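PDB 3QH4: esterase LipW from Mycobacterium marinum, which probably hydrolyses ester bonds, as an esterase of the alpha/beta hydrolase fold with strict substrate selectivity. Local coordinates for residues H105-C108 with L109-R113; R302-A305 with M306-H309. All coordinates share one frame; numbering follows the deposited sequence.

Interaction 1 (H105-C108 with L109-R113)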
ATOM      1  N   HIS A 105      -4.018   3.548  -8.970  1.00  5.09           N
ATOM      2  CA  HIS A 105      -3.529   3.491 -10.374  1.00  5.84           C
ATOM      3  C   HIS A 105      -2.380   4.499 -10.616  1.00  5.17           C
ATOM      4  O   HIS A 105      -1.380   4.136 -11.225  1.00  6.61           O
ATOM      5  CB  HIS A 105      -4.727   3.737 -11.291  1.00  5.57           C
ATOM      6  CG  HIS A 105      -4.442   3.646 -12.762  1.00  7.36           C
ATOM      7  ND1 HIS A 105      -4.167   2.453 -13.405  1.00  6.71           N
ATOM      8  CD2 HIS A 105      -4.486   4.593 -13.727  1.00  7.37           C
ATOM      9  CE1 HIS A 105      -4.004   2.684 -14.698  1.00  7.07           C
ATOM     10  NE2 HIS A 105      -4.208   3.970 -14.923  1.00  7.71           N
ATOM     11  N   ARG A 106      -2.520   5.726 -10.123  1.00  6.51           N
ATOM     12  CA  ARG A 106      -1.473   6.734 -10.322  1.00  6.42           C
ATOM     13  C   ARG A 106      -0.159   6.249  -9.695  1.00  6.37           C
ATOM     14  O   ARG A 106       0.893   6.328 -10.320  1.00  6.44           O
ATOM     15  CB  ARG A 106      -1.878   8.085  -9.735  1.00  6.51           C
ATOM     16  CG  ARG A 106      -0.817   9.186  -9.926  1.00  5.40           C
ATOM     17  CD  ARG A 106      -0.537   9.510 -11.397  1.00  7.14           C
ATOM     18  NE  ARG A 106       0.355  10.678 -11.526  1.00  8.37           N
ATOM     19  CZ  ARG A 106      -0.042  11.947 -11.488  1.00  9.01           C
ATOM     20  NH1 ARG A 106      -1.335  12.266 -11.289  1.00  8.88           N
ATOM     21  NH2 ARG A 106       0.872  12.916 -11.617  1.00 10.25           N
ATOM     22  N   GLN A 107      -0.225   5.768  -8.446  1.00  5.13           N
ATOM     23  CA  GLN A 107       0.963   5.259  -7.775  1.00  5.49           C
ATOM     24  C   GLN A 107       1.654   4.172  -8.601  1.00  5.59           C
ATOM     25  O   GLN A 107       2.887   4.156  -8.709  1.00  5.77           O
ATOM     26  CB  GLN A 107       0.576   4.758  -6.370  1.00  5.60           C
ATOM     27  CG  GLN A 107       1.637   3.895  -5.595  1.00  7.53           C
ATOM     28  CD  GLN A 107       2.826   4.728  -5.060  1.00  6.93           C
ATOM     29  OE1 GLN A 107       2.872   5.067  -3.871  1.00 10.43           O
ATOM     30  NE2 GLN A 107       3.791   5.015  -5.925  1.00  9.39           N
ATOM     31  N   CYS A 108       0.854   3.262  -9.178  1.00  5.24           N
ATOM     32  CA  CYS A 108       1.397   2.143  -9.951  1.00  5.41           C
ATOM     33  C   CYS A 108       2.086   2.669 -11.203  1.00  4.94           C
ATOM     34  O   CYS A 108       3.172   2.183 -11.555  1.00  6.19           O
ATOM     35  CB  CYS A 108       0.303   1.116 -10.310  1.00  4.83           C
ATOM     36  SG  CYS A 108      -0.233   0.165  -8.853  1.00  6.79           S
ATOM     37  N   LEU A 109       1.465   3.642 -11.873  1.00  6.05           N
ATOM     38  CA  LEU A 109       2.041   4.208 -13.087  1.00  6.29           C
ATOM     39  C   LEU A 109       3.388   4.852 -12.768  1.00  6.79           C
ATOM     40  O   LEU A 109       4.352   4.755 -13.547  1.00  7.76           O
ATOM     41  CB  LEU A 109       1.111   5.251 -13.723  1.00  6.75           C
ATOM     42  CG  LEU A 109      -0.173   4.652 -14.323  1.00  7.07           C
ATOM     43  CD1 LEU A 109      -1.147   5.802 -14.545  1.00  8.51           C
ATOM     44  CD2 LEU A 109       0.084   3.858 -15.631  1.00  7.57           C
ATOM     45  N   GLU A 110       3.425   5.543 -11.631  1.00  6.51           N
ATOM     46  CA  GLU A 110       4.647   6.243 -11.216  1.00  6.40           C
ATOM     47  C   GLU A 110       5.752   5.262 -10.903  1.00  6.83           C
ATOM     48  O   GLU A 110       6.893   5.454 -11.345  1.00  6.64           O
ATOM     49  CB  GLU A 110       4.390   7.218 -10.059  1.00  6.74           C
ATOM     50  CG  GLU A 110       3.383   8.349 -10.407  1.00  7.27           C
ATOM     51  CD  GLU A 110       3.875   9.347 -11.441  1.00  8.23           C
ATOM     52  OE1 GLU A 110       5.101   9.468 -11.672  1.00  7.52           O
ATOM     53  OE2 GLU A 110       3.010  10.016 -12.039  1.00  9.45           O
ATOM     54  N   LEU A 111       5.429   4.188 -10.176  1.00  6.83           N
ATOM     55  CA  LEU A 111       6.438   3.164  -9.870  1.00  7.00           C
ATOM     56  C   LEU A 111       6.991   2.525 -11.146  1.00  6.97           C
ATOM     57  O   LEU A 111       8.205   2.431 -11.319  1.00  6.88           O
ATOM     58  CB  LEU A 111       5.861   2.068  -8.971  1.00  7.46           C
ATOM     59  CG  LEU A 111       5.501   2.461  -7.539  1.00 10.54           C
ATOM     60  CD1 LEU A 111       4.918   1.257  -6.792  1.00 12.48           C
ATOM     61  CD2 LEU A 111       6.727   3.004  -6.790  1.00 13.06           C
ATOM     62  N   ALA A 112       6.099   2.090 -12.038  1.00  6.78           N
ATOM     63  CA  ALA A 112       6.532   1.389 -13.254  1.00  8.02           C
ATOM     64  C   ALA A 112       7.488   2.259 -14.061  1.00  7.84           C
ATOM     65  O   ALA A 112       8.556   1.819 -14.469  1.00  8.20           O
ATOM     66  CB  ALA A 112       5.313   0.999 -14.108  1.00  7.44           C
ATOM     67  N   ARG A 113       7.089   3.504 -14.289  1.00  7.71           N
ATOM     68  CA  ARG A 113       7.824   4.400 -15.170  1.00  8.47           C
ATOM     69  C   ARG A 113       9.164   4.802 -14.544  1.00  8.39           C
ATOM     70  O   ARG A 113      10.237   4.715 -15.190  1.00  8.74           O
ATOM     71  CB  ARG A 113       6.994   5.649 -15.447  1.00  8.73           C
ATOM     72  CG  ARG A 113       7.759   6.705 -16.247  1.00 11.57           C
ATOM     73  CD  ARG A 113       6.839   7.844 -16.645  1.00 13.63           C
ATOM     74  NE  ARG A 113       6.436   8.655 -15.501  1.00 12.42           N
ATOM     75  CZ  ARG A 113       7.116   9.690 -15.025  1.00 13.82           C
ATOM     76  NH1 ARG A 113       8.291  10.038 -15.577  1.00 14.89           N
ATOM     77  NH2 ARG A 113       6.649  10.356 -13.973  1.00 11.18           N
TER
HETATM   78  O   HOH W   1       3.790  12.497 -12.066  1.00  9.54           O
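A salt-bridge network of R106, E110 and R113 runs along one side of helix 105-115. R106 NE donates to E110 OE2 at 2.8 Å, nearly straight at 172°. The carboxylate oxygen lies in the guanidinium plane and takes the bond on its anti lone pair. Water 1 closes a ring: it accepts from R106 NH2 and donates to E110 OE2 at 2.6 Å. The other oxygen, E110 OE1, meets R113 NH2 at 2.9 Å on its syn side, somewhat out of the carboxylate plane, and R114 NE binds it. Three arginines around one buried carboxylate probably keep it ionised. The R106 guanidinium has a second carboxylate partner: its NH2 reaches E296.

The helix is the crossover of the beta-alpha-beta unit between strands 85-91 and 118-122 of the alpha/beta hydrolase fold. On another side, L109 CG sits over one face of the H105 ring, 4.3 Å from its centroid, a CH-pi contact. H105 CG is anti to the backbone N (chi1 -177°), which turns one ring face to L109. T53 and Y78 bind the two ring nitrogens. Q107 NE2 packs on L111 CG at 3.5 Å while donating to Q307 OE1. The backbone bond from L111 N to Q107 O is 2.9 Å.

Interaction 2 (R302-A305 with M306-H309)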
ATOM      1  N   ARG A 302       8.170  14.367  -4.889  1.00  5.78           N
ATOM      2  CA  ARG A 302       9.387  13.889  -4.214  1.00  5.79           C
ATOM      3  C   ARG A 302       9.206  12.460  -3.693  1.00  5.03           C
ATOM      4  O   ARG A 302      10.146  11.670  -3.733  1.00  4.95           O
ATOM      5  CB  ARG A 302       9.796  14.841  -3.083  1.00  6.06           C
ATOM      6  CG  ARG A 302      10.467  16.135  -3.597  1.00  9.34           C
ATOM      7  CD  ARG A 302      11.143  16.898  -2.430  1.00 14.01           C
ATOM      8  NE  ARG A 302      10.156  17.576  -1.602  1.00 22.02           N
ATOM      9  CZ  ARG A 302       9.784  18.847  -1.775  1.00 24.70           C
ATOM     10  NH1 ARG A 302       8.850  19.379  -0.993  1.00 26.84           N
ATOM     11  NH2 ARG A 302      10.327  19.578  -2.750  1.00 23.87           N
ATOM     12  N   LEU A 303       8.010  12.142  -3.183  1.00  4.04           N
ATOM     13  CA  LEU A 303       7.706  10.752  -2.803  1.00  3.85           C
ATOM     14  C   LEU A 303       7.880   9.804  -4.000  1.00  4.84           C
ATOM     15  O   LEU A 303       8.604   8.809  -3.894  1.00  4.42           O
ATOM     16  CB  LEU A 303       6.261  10.636  -2.218  1.00  3.37           C
ATOM     17  CG  LEU A 303       5.879   9.147  -2.023  1.00  4.60           C
ATOM     18  CD1 LEU A 303       6.570   8.551  -0.820  1.00  4.35           C
ATOM     19  CD2 LEU A 303       4.341   9.032  -1.900  1.00  4.16           C
ATOM     20  N   PHE A 304       7.211  10.107  -5.119  1.00  4.73           N
ATOM     21  CA  PHE A 304       7.287   9.257  -6.320  1.00  4.70           C
ATOM     22  C   PHE A 304       8.748   9.087  -6.781  1.00  5.26           C
ATOM     23  O   PHE A 304       9.161   8.005  -7.160  1.00  4.76           O
ATOM     24  CB  PHE A 304       6.427   9.803  -7.461  1.00  5.63           C
ATOM     25  CG  PHE A 304       4.927   9.880  -7.147  1.00  5.94           C
ATOM     26  CD1 PHE A 304       4.290   8.918  -6.354  1.00  4.77           C
ATOM     27  CD2 PHE A 304       4.163  10.910  -7.683  1.00  5.71           C
ATOM     28  CE1 PHE A 304       2.906   9.018  -6.086  1.00  4.65           C
ATOM     29  CE2 PHE A 304       2.792  11.021  -7.432  1.00  4.49           C
ATOM     30  CZ  PHE A 304       2.150  10.051  -6.650  1.00  5.28           C
ATOM     31  N   ALA A 305       9.516  10.169  -6.743  1.00  5.23           N
ATOM     32  CA  ALA A 305      10.891  10.134  -7.248  1.00  4.43           C
ATOM     33  C   ALA A 305      11.709   9.241  -6.326  1.00  5.44           C
ATOM     34  O   ALA A 305      12.546   8.458  -6.805  1.00  6.15           O
ATOM     35  CB  ALA A 305      11.463  11.536  -7.325  1.00  5.30           C
ATOM     36  N   MET A 306      11.446   9.354  -5.013  1.00  5.27           N
ATOM     37  CA  MET A 306      12.175   8.598  -4.005  1.00  5.09           C
ATOM     38  C   MET A 306      11.901   7.104  -4.155  1.00  5.64           C
ATOM     39  O   MET A 306      12.814   6.267  -4.075  1.00  6.33           O
ATOM     40  CB  MET A 306      11.779   9.089  -2.604  1.00  4.28           C
ATOM     41  CG  MET A 306      12.524   8.415  -1.484  1.00  6.60           C
ATOM     42  SD  MET A 306      11.954   9.002   0.124  1.00  6.41           S
ATOM     43  CE  MET A 306      12.329  10.750  -0.035  1.00  7.64           C
ATOM     44  N   GLN A 307      10.638   6.774  -4.370  1.00  4.61           N
ATOM     45  CA  GLN A 307      10.223   5.394  -4.576  1.00  4.89           C
ATOM     46  C   GLN A 307      10.854   4.840  -5.833  1.00  5.60           C
ATOM     47  O   GLN A 307      11.322   3.708  -5.833  1.00  6.55           O
ATOM     48  CB  GLN A 307       8.704   5.327  -4.709  1.00  3.98           C
ATOM     49  CG  GLN A 307       7.944   5.674  -3.433  1.00  4.55           C
ATOM     50  CD  GLN A 307       6.444   5.787  -3.718  1.00  7.38           C
ATOM     51  OE1 GLN A 307       6.054   6.293  -4.778  1.00  6.35           O
ATOM     52  NE2 GLN A 307       5.610   5.359  -2.772  1.00  6.22           N
ATOM     53  N   GLY A 308      10.854   5.638  -6.902  1.00  5.20           N
ATOM     54  CA  GLY A 308      11.439   5.199  -8.183  1.00  6.33           C
ATOM     55  C   GLY A 308      12.912   4.877  -8.051  1.00  7.15           C
ATOM     56  O   GLY A 308      13.375   3.851  -8.543  1.00  6.90           O
ATOM     57  N   HIS A 309      13.630   5.723  -7.330  1.00  7.36           N
ATOM     58  CA  HIS A 309      15.075   5.555  -7.190  1.00  8.93           C
ATOM     59  C   HIS A 309      15.381   4.338  -6.316  1.00  8.62           C
ATOM     60  O   HIS A 309      16.335   3.626  -6.577  1.00  9.27           O
ATOM     61  CB  HIS A 309      15.715   6.835  -6.649  1.00 10.01           C
ATOM     62  CG  HIS A 309      15.883   7.905  -7.692  1.00 16.08           C
ATOM     63  ND1 HIS A 309      16.522   7.672  -8.900  1.00 22.09           N
ATOM     64  CD2 HIS A 309      15.497   9.203  -7.717  1.00 21.05           C
ATOM     65  CE1 HIS A 309      16.519   8.783  -9.619  1.00 23.17           C
ATOM     66  NE2 HIS A 309      15.895   9.723  -8.930  1.00 23.30           N
TER
HETATM   67  O   HOH W   2       6.937   6.184  -7.883  1.00 20.03           O
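R302 O accepts M306 N at 2.9 Å, the first of four i to i+4 backbone bonds in this part of helix 298-315. This helix packs beside helix 105-115 in the alpha/beta hydrolase fold. The M306 side chain sets out close to the same carbonyl, with CB 3.3 Å from R302 O. Further out it touches H281 and F283 of strand 278-283.

L303 comes next. Its carbonyl takes the N-H of Q307. Its side chain lies against the Q307 amide: L303 CG is 3.8 Å from Q307 CD, and L303 CD1 is 3.9 Å from Q307 NE2. L303 CG stands anti to its own N (chi1 171°), which brings the branched end across the glutamine. L303 also packs on F290 and F283.

F304 runs side by side with Q307. Q307 OE1 meets the ring at its edge, in the ring plane, 3.5 Å from F304 CD1. Ring and amide planes are 32° apart. Water 2 ties the same pair together by donating to F304 O and to Q307 OE1. F304 O also accepts G308 N, so two donors hold this carbonyl. Q307 OE1 is also held by Q107, from helix 105-115. The chain of Q307 is extended beyond CG, which sets its amide alongside L303 and F304.

A305 O accepts H309 N at 3.0 Å. The H309 imidazole comes close to the same carbonyl, with H309 CD2 3.2 Å from A305 O.

Overall arrangement
Interactions 1 and 2 lie on two neighbouring helices, with centres about 11 Å apart, and they touch directly. The polar link is a probable hydrogen bond from Q107 NE2 to Q307 OE1, at 2.8 Å. Nonpolar contacts accompany it: L111 CD2 lies 3.7 Å from Q307 CB, and E110 CG lies 3.8 Å from F304 CD2. The carbon chain of E110 therefore packs against the F304 ring. The Q107 and Q307 side chains come near, without touching, the probable nucleophile elbow of G164, S166 and G168. There S166 probably forms a catalytic triad with H288 and D258.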